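Local structure of MlnE (Bacillus amyloliquefaciens subsp. plantarum, 5D2E) at residues A[147-150]-A[151-155]; A[373-376]-A[377-380]; A[70-73]-A[74-77]. The protein probably reduces, as the N-terminal B-type ketoreductase region of a macrolactin assembly-line synthase, beta-keto groups of growing polyketide chains, using NADPH as hydride donor. One frame throughout, in Å; residues are numbered along the deposited sequence.

Contact 1. Residues A[147-150]-A[151-155]; sequences QLNK and SLYSL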
loop_
_atom_site.group_PDB
_atom_site.type_symbol
_atom_site.label_atom_id
_atom_site.label_comp_id
_atom_site.label_asym_id
_atom_site.label_seq_id
_atom_site.Cartn_x
_atom_site.Cartn_y
_atom_site.Cartn_z
ATOM N N GLN A 147 10.324 -11.002 2.906
ATOM C CA GLN A 147 10.199 -9.554 3.157
ATOM C C GLN A 147 8.989 -9.265 4.084
ATOM O O GLN A 147 9.079 -8.478 5.014
ATOM C CB GLN A 147 10.113 -8.751 1.892
ATOM C CG GLN A 147 11.420 -8.743 1.044
ATOM C CD GLN A 147 11.449 -7.563 0.119
ATOM O OE1 GLN A 147 10.394 -7.163 -0.426
ATOM N NE2 GLN A 147 12.584 -6.926 0.028
ATOM N N LEU A 148 7.883 -9.969 3.850
ATOM C CA LEU A 148 6.681 -9.762 4.676
ATOM C C LEU A 148 6.960 -10.204 6.103
ATOM O O LEU A 148 6.584 -9.504 7.080
ATOM C CB LEU A 148 5.509 -10.504 4.080
ATOM C CG LEU A 148 4.960 -9.921 2.768
ATOM C CD1 LEU A 148 4.141 -10.991 2.047
ATOM C CD2 LEU A 148 4.102 -8.705 3.086
ATOM N N ASN A 149 7.678 -11.307 6.267
ATOM C CA ASN A 149 8.048 -11.693 7.660
ATOM C C ASN A 149 8.943 -10.712 8.397
ATOM O O ASN A 149 8.785 -10.526 9.597
ATOM C CB ASN A 149 8.631 -13.091 7.693
ATOM C CG ASN A 149 7.567 -14.111 7.512
ATOM O OD1 ASN A 149 6.381 -13.838 7.725
ATOM N ND2 ASN A 149 7.950 -15.279 7.070
ATOM N N LYS A 150 9.841 -10.059 7.665
ATOM C CA LYS A 150 10.714 -9.057 8.232
ATOM C C LYS A 150 10.031 -7.756 8.520
ATOM O O LYS A 150 10.586 -6.932 9.235
ATOM C CB LYS A 150 11.887 -8.825 7.292
ATOM C CG LYS A 150 12.922 -10.000 7.235
ATOM C CD LYS A 150 13.899 -9.716 6.078
ATOM C CE LYS A 150 15.271 -10.361 6.083
ATOM N NZ LYS A 150 15.159 -11.827 6.101
ATOM N N SER A 151 8.820 -7.541 8.008
ATOM C CA SER A 151 8.243 -6.223 8.055
ATOM C C SER A 151 6.829 -6.322 8.648
ATOM O O SER A 151 6.662 -6.305 9.857
ATOM C CB SER A 151 8.256 -5.541 6.678
ATOM O OG SER A 151 7.643 -6.333 5.631
ATOM N N LEU A 152 5.828 -6.508 7.804
ATOM C CA LEU A 152 4.420 -6.585 8.238
ATOM C C LEU A 152 4.163 -7.581 9.336
ATOM O O LEU A 152 3.595 -7.223 10.391
ATOM C CB LEU A 152 3.525 -6.921 7.019
ATOM C CG LEU A 152 2.030 -7.218 7.320
ATOM C CD1 LEU A 152 1.365 -5.941 7.811
ATOM C CD2 LEU A 152 1.393 -7.841 6.077
ATOM N N TYR A 153 4.606 -8.819 9.163
ATOM C CA TYR A 153 4.277 -9.798 10.156
ATOM C C TYR A 153 5.040 -9.623 11.486
ATOM O O TYR A 153 4.459 -9.770 12.554
ATOM C CB TYR A 153 4.354 -11.216 9.626
ATOM C CG TYR A 153 3.258 -11.534 8.598
ATOM C CD1 TYR A 153 1.929 -11.566 8.961
ATOM C CD2 TYR A 153 3.561 -11.816 7.290
ATOM C CE1 TYR A 153 0.915 -11.845 8.014
ATOM C CE2 TYR A 153 2.566 -12.088 6.339
ATOM C CZ TYR A 153 1.262 -12.121 6.705
ATOM O OH TYR A 153 0.331 -12.386 5.747
ATOM N N SER A 154 6.301 -9.257 11.410
ATOM C CA SER A 154 7.084 -9.048 12.604
ATOM C C SER A 154 6.451 -7.888 13.381
ATOM O O SER A 154 6.293 -7.916 14.604
ATOM C CB SER A 154 8.538 -8.654 12.228
ATOM O OG SER A 154 9.166 -8.223 13.463
ATOM N N LEU A 155 6.076 -6.847 12.677
ATOM C CA LEU A 155 5.441 -5.693 13.333
ATOM C C LEU A 155 4.083 -6.032 13.914
ATOM O O LEU A 155 3.745 -5.535 14.969
ATOM C CB LEU A 155 5.332 -4.497 12.369
ATOM C CG LEU A 155 6.619 -3.684 12.088
ATOM C CD1 LEU A 155 6.353 -2.790 10.911
ATOM C CD2 LEU A 155 7.176 -2.899 13.294
#
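L148 O accepts from two backbone amides, which reach it from opposite faces of its plane: the i to i+5 bond from Y153 N, at 3.0 Å, widens the helix into a pi-type turn, while S151 N, at 3.1 Å, makes an i to i+3 bond. The first is the straighter, with an N-H...O angle of 167°, whereas S151 N approaches well above the carbonyl plane. S151 OG bonds to Q147 O, 2.7 Å away; a chi1 of 54° sets this hydroxyl between its own backbone N and carbonyl carbon, turned back on the preceding turn. Five residues on from L148, the Y153 ring leans against the leucine, CD2 lying 4.0 Å from L148 CB. N149 OD1 comes obliquely to the same ring carbon, 3.5 Å from Y153 CD2, with amide and ring planes 59° apart. L148 and L152 run side by side, their CD2 methyls in contact, and L152 CD2 also lies over the centre of one Y153 ring face. Farther round, S154 CB sits against N149 O while its hydroxyl bonds Y111 and H130. The widened turn is a pi-bulge within crossover helix 141-164, which links parallel strands 127-133 and 171-180 in a beta-alpha-beta unit of the N-terminal Rossmann-like subdomain.

Contact 2. Residues A[373-376]-A[377-380]; sequences TKES and IEEV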
loop_
_atom_site.group_PDB
_atom_site.type_symbol
_atom_site.label_atom_id
_atom_site.label_comp_id
_atom_site.label_asym_id
_atom_site.label_seq_id
_atom_site.Cartn_x
_atom_site.Cartn_y
_atom_site.Cartn_z
ATOM N N THR A 373 -5.843 -11.796 13.443
ATOM C CA THR A 373 -4.980 -12.971 13.410
ATOM C C THR A 373 -4.147 -12.940 12.185
ATOM O O THR A 373 -4.471 -12.286 11.188
ATOM C CB THR A 373 -5.785 -14.263 13.333
ATOM O OG1 THR A 373 -6.457 -14.341 12.072
ATOM C CG2 THR A 373 -6.767 -14.392 14.463
ATOM N N LYS A 374 -3.071 -13.696 12.228
ATOM C CA LYS A 374 -2.161 -13.774 11.131
ATOM C C LYS A 374 -2.858 -14.265 9.896
ATOM O O LYS A 374 -2.591 -13.756 8.806
ATOM C CB LYS A 374 -1.035 -14.726 11.481
ATOM C CG LYS A 374 0.067 -14.792 10.466
ATOM C CD LYS A 374 0.990 -15.972 10.802
ATOM C CE LYS A 374 2.363 -15.747 10.176
ATOM N NZ LYS A 374 2.328 -15.848 8.686
ATOM N N GLU A 375 -3.742 -15.249 10.061
ATOM C CA GLU A 375 -4.504 -15.783 8.960
ATOM C C GLU A 375 -5.410 -14.789 8.271
ATOM O O GLU A 375 -5.566 -14.841 7.066
ATOM C CB GLU A 375 -5.336 -16.988 9.418
ATOM C CG GLU A 375 -4.415 -18.200 9.662
ATOM C CD GLU A 375 -3.710 -18.194 11.024
ATOM O OE1 GLU A 375 -4.109 -17.429 11.957
ATOM O OE2 GLU A 375 -2.721 -18.945 11.143
ATOM N N SER A 376 -6.031 -13.918 9.038
ATOM C CA SER A 376 -6.856 -12.889 8.507
ATOM C C SER A 376 -6.060 -11.888 7.668
ATOM O O SER A 376 -6.497 -11.474 6.591
ATOM C CB SER A 376 -7.509 -12.178 9.675
ATOM O OG SER A 376 -8.329 -11.175 9.182
ATOM N N ILE A 377 -4.906 -11.489 8.185
ATOM C CA ILE A 377 -3.959 -10.620 7.432
ATOM C C ILE A 377 -3.580 -11.310 6.110
ATOM O O ILE A 377 -3.709 -10.669 5.044
ATOM C CB ILE A 377 -2.715 -10.305 8.255
ATOM C CG1 ILE A 377 -3.137 -9.535 9.504
ATOM C CG2 ILE A 377 -1.738 -9.518 7.409
ATOM C CD1 ILE A 377 -2.026 -9.339 10.514
ATOM N N GLU A 378 -3.176 -12.582 6.156
ATOM C CA GLU A 378 -2.806 -13.334 4.933
ATOM C C GLU A 378 -3.898 -13.295 3.886
ATOM O O GLU A 378 -3.613 -13.120 2.700
ATOM C CB GLU A 378 -2.471 -14.803 5.181
ATOM C CG GLU A 378 -1.285 -15.019 6.095
ATOM C CD GLU A 378 -1.102 -16.455 6.636
ATOM O OE1 GLU A 378 -2.054 -17.257 6.746
ATOM O OE2 GLU A 378 0.059 -16.768 6.953
ATOM N N GLU A 379 -5.144 -13.470 4.340
ATOM C CA GLU A 379 -6.291 -13.381 3.445
ATOM C C GLU A 379 -6.494 -12.046 2.831
ATOM O O GLU A 379 -6.762 -11.956 1.644
ATOM C CB GLU A 379 -7.597 -13.759 4.177
ATOM C CG GLU A 379 -7.642 -15.236 4.473
ATOM C CD GLU A 379 -8.960 -15.542 5.185
ATOM O OE1 GLU A 379 -10.020 -15.341 4.550
ATOM O OE2 GLU A 379 -8.911 -15.830 6.367
ATOM N N VAL A 380 -6.430 -10.995 3.619
ATOM C CA VAL A 380 -6.658 -9.645 3.090
ATOM C C VAL A 380 -5.574 -9.230 2.108
ATOM O O VAL A 380 -5.869 -8.564 1.114
ATOM C CB VAL A 380 -6.782 -8.652 4.232
ATOM C CG1 VAL A 380 -6.654 -7.221 3.773
ATOM C CG2 VAL A 380 -8.069 -8.892 4.991
HETATM O O HOH W 1 -4.658 -17.392 5.703
#
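Helix 374-381 of the ketoreductase domain begins here with a threonine N-cap: T373 OG1 accepts the amide of S376, 3.1 Å from S376 N, and so satisfies an N-H that has no preceding turn to bond to. Regular alpha-helical bonding follows at once, I377 N reaching T373 O at 3.1 Å and E378 N reaching K374 O at 3.0 Å. Beside the ring of Y153 from helix 141-164, with which K374 also makes a cation-pi contact, K374 and E378 form an i to i+4 salt bridge, NZ standing 3.0 Å from OE2. The lysine starts with CG anti to its own nitrogen (chi1 -174°), runs out extended and bends only at its last torsion, which brings NZ onto the anti side of OE2, 31° out of the carboxylate plane. The other carboxylate oxygen is tied back to the helix by a water that donates to both E378 OE1, at 2.8 Å, and E375 O, at 3.0 Å; lysine and water together would limit the rotation of the group. E375 lies beside E378, pointing the same way, but its OE2 remains 4.8 Å from E378 OE1, and the nearby lysine should ease any repulsion. One turn on, E379 CG rests 3.3 Å from E375 O, and E379 OE1 makes a salt bridge with K365. Two aliphatic side chains are buried: I377 packs on L152, Y153 and F156 of helix 141-164, and V380 meets D420 and the NADP-binding Y421 of helix 419-437, so that the short helix contacts both longer ones.

Contact 3. Residues A[70-73]-A[74-77]; sequences YTVM and KRQL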
loop_
_atom_site.group_PDB
_atom_site.type_symbol
_atom_site.label_atom_id
_atom_site.label_comp_id
_atom_site.label_asym_id
_atom_site.label_seq_id
_atom_site.Cartn_x
_atom_site.Cartn_y
_atom_site.Cartn_z
ATOM N N TYR A 70 25.190 -3.192 16.652
ATOM C CA TYR A 70 25.353 -3.136 18.111
ATOM C C TYR A 70 26.430 -2.114 18.541
ATOM O O TYR A 70 26.167 -1.153 19.316
ATOM C CB TYR A 70 25.622 -4.530 18.694
ATOM C CG TYR A 70 25.833 -4.453 20.192
ATOM C CD1 TYR A 70 24.746 -4.332 21.066
ATOM C CD2 TYR A 70 27.114 -4.473 20.724
ATOM C CE1 TYR A 70 24.923 -4.241 22.443
ATOM C CE2 TYR A 70 27.313 -4.372 22.092
ATOM C CZ TYR A 70 26.208 -4.266 22.935
ATOM O OH TYR A 70 26.416 -4.164 24.270
ATOM N N THR A 71 27.637 -2.279 18.010
ATOM C CA THR A 71 28.788 -1.362 18.377
ATOM C C THR A 71 28.541 0.061 18.086
ATOM O O THR A 71 28.798 0.938 18.919
ATOM C CB THR A 71 30.020 -1.738 17.561
ATOM O OG1 THR A 71 30.290 -3.100 17.863
ATOM C CG2 THR A 71 31.218 -0.859 17.960
ATOM N N VAL A 72 27.981 0.340 16.886
ATOM C CA VAL A 72 27.814 1.711 16.542
ATOM C C VAL A 72 26.794 2.337 17.447
ATOM O O VAL A 72 26.863 3.523 17.752
ATOM C CB VAL A 72 27.456 1.943 15.020
ATOM C CG1 VAL A 72 26.000 1.545 14.732
ATOM C CG2 VAL A 72 27.592 3.399 14.694
ATOM N N MET A 73 25.770 1.570 17.823
ATOM C CA MET A 73 24.728 2.158 18.641
ATOM C C MET A 73 25.243 2.301 20.076
ATOM O O MET A 73 24.945 3.285 20.743
ATOM C CB MET A 73 23.447 1.299 18.633
ATOM C CG MET A 73 22.617 1.312 17.353
ATOM S SD MET A 73 22.189 2.956 16.862
ATOM C CE MET A 73 21.137 3.527 18.146
ATOM N N LYS A 74 26.006 1.328 20.576
ATOM C CA LYS A 74 26.657 1.548 21.929
ATOM C C LYS A 74 27.534 2.827 21.969
ATOM O O LYS A 74 27.417 3.683 22.906
ATOM C CB LYS A 74 27.538 0.344 22.297
ATOM C CG LYS A 74 26.778 -0.932 22.475
ATOM C CD LYS A 74 25.709 -0.843 23.597
ATOM C CE LYS A 74 26.335 -0.682 24.994
ATOM N NZ LYS A 74 25.261 -0.532 25.997
ATOM N N ARG A 75 28.309 3.008 20.898
ATOM C CA ARG A 75 29.112 4.239 20.784
ATOM C C ARG A 75 28.270 5.472 20.703
ATOM O O ARG A 75 28.505 6.474 21.391
ATOM C CB ARG A 75 30.090 4.171 19.642
ATOM C CG ARG A 75 31.026 5.380 19.660
ATOM C CD ARG A 75 32.227 5.243 18.721
ATOM N NE ARG A 75 32.493 3.845 18.340
ATOM C CZ ARG A 75 32.185 3.314 17.158
ATOM N NH1 ARG A 75 31.618 4.070 16.221
ATOM N NH2 ARG A 75 32.456 2.030 16.907
ATOM N N GLN A 76 27.182 5.387 19.953
ATOM C CA GLN A 76 26.319 6.543 19.818
ATOM C C GLN A 76 25.693 6.974 21.158
ATOM O O GLN A 76 25.464 8.163 21.426
ATOM C CB GLN A 76 25.212 6.199 18.784
ATOM C CG GLN A 76 24.370 7.407 18.435
ATOM C CD GLN A 76 24.969 8.243 17.325
ATOM O OE1 GLN A 76 26.131 8.078 16.997
ATOM N NE2 GLN A 76 24.138 9.087 16.679
ATOM N N LEU A 77 25.408 5.986 22.000
ATOM C CA LEU A 77 24.691 6.204 23.259
ATOM C C LEU A 77 25.639 6.322 24.457
ATOM O O LEU A 77 25.167 6.313 25.627
ATOM C CB LEU A 77 23.734 5.030 23.486
ATOM C CG LEU A 77 22.607 4.945 22.476
ATOM C CD1 LEU A 77 21.918 3.607 22.616
ATOM C CD2 LEU A 77 21.668 6.115 22.666
#
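K74 lays its aliphatic chain across one face of the Y70 ring, a CH-pi contact with CG 3.6 Å from the ring centroid and 21° off its normal. Three successive bends near -60° along the lysine fold it back over the tyrosine, carrying CD to 3.5 Å from Y70 OH. The ring also makes a cation-pi contact with R100 and an edge-to-face contact with Y86. Beneath these side chains the helix is regularly bonded, K74 N lying 2.8 Å from Y70 O. Helix 70-76 is the crossover between parallel strands 60-64 and 84-89, a beta-alpha-beta unit of the Rossmann-like N-terminal region, and its inner side is the more densely packed: M73 packs on F62, F84 and A226, while L77, where helical geometry ends, closes on I60 and F84. L77 N still bonds M73 O at 3.0 Å, and L77 CG sits 3.4 Å from the same carbonyl oxygen. Q76 turns its amide to helix 222-233, bonding S230 and Q223. T71 and R75, by contrast, are exposed to solvent and have few partners across the contact. There R75 passes obliquely by T71, the two side chains meeting where NH2 comes 3.3 Å from T71 CG2.

Contacts 1 and 2 lie in different parts of the chain, the N-terminal Rossmann-like part and the ketoreductase domain, yet meet directly: Y153 and L152 of helix 141-164 pack against I377, K374 and E378, Y153 OH coming 3.1 Å from E378 CG, so the two helices join the two parts. Contact 3 shares the N-terminal part with contact 1 but touches neither of the others, its nearest atoms lying about 16 Å from contact 1 and about 27 Å from contact 2. Contact 1 is largely buried and relies on backbone carbonyls and apolar packing; contact 2, partly buried, combines a salt bridge and an N-cap with aliphatic packing; peripheral contact 3 pairs buried M73 and L77 with a lysine over a tyrosine.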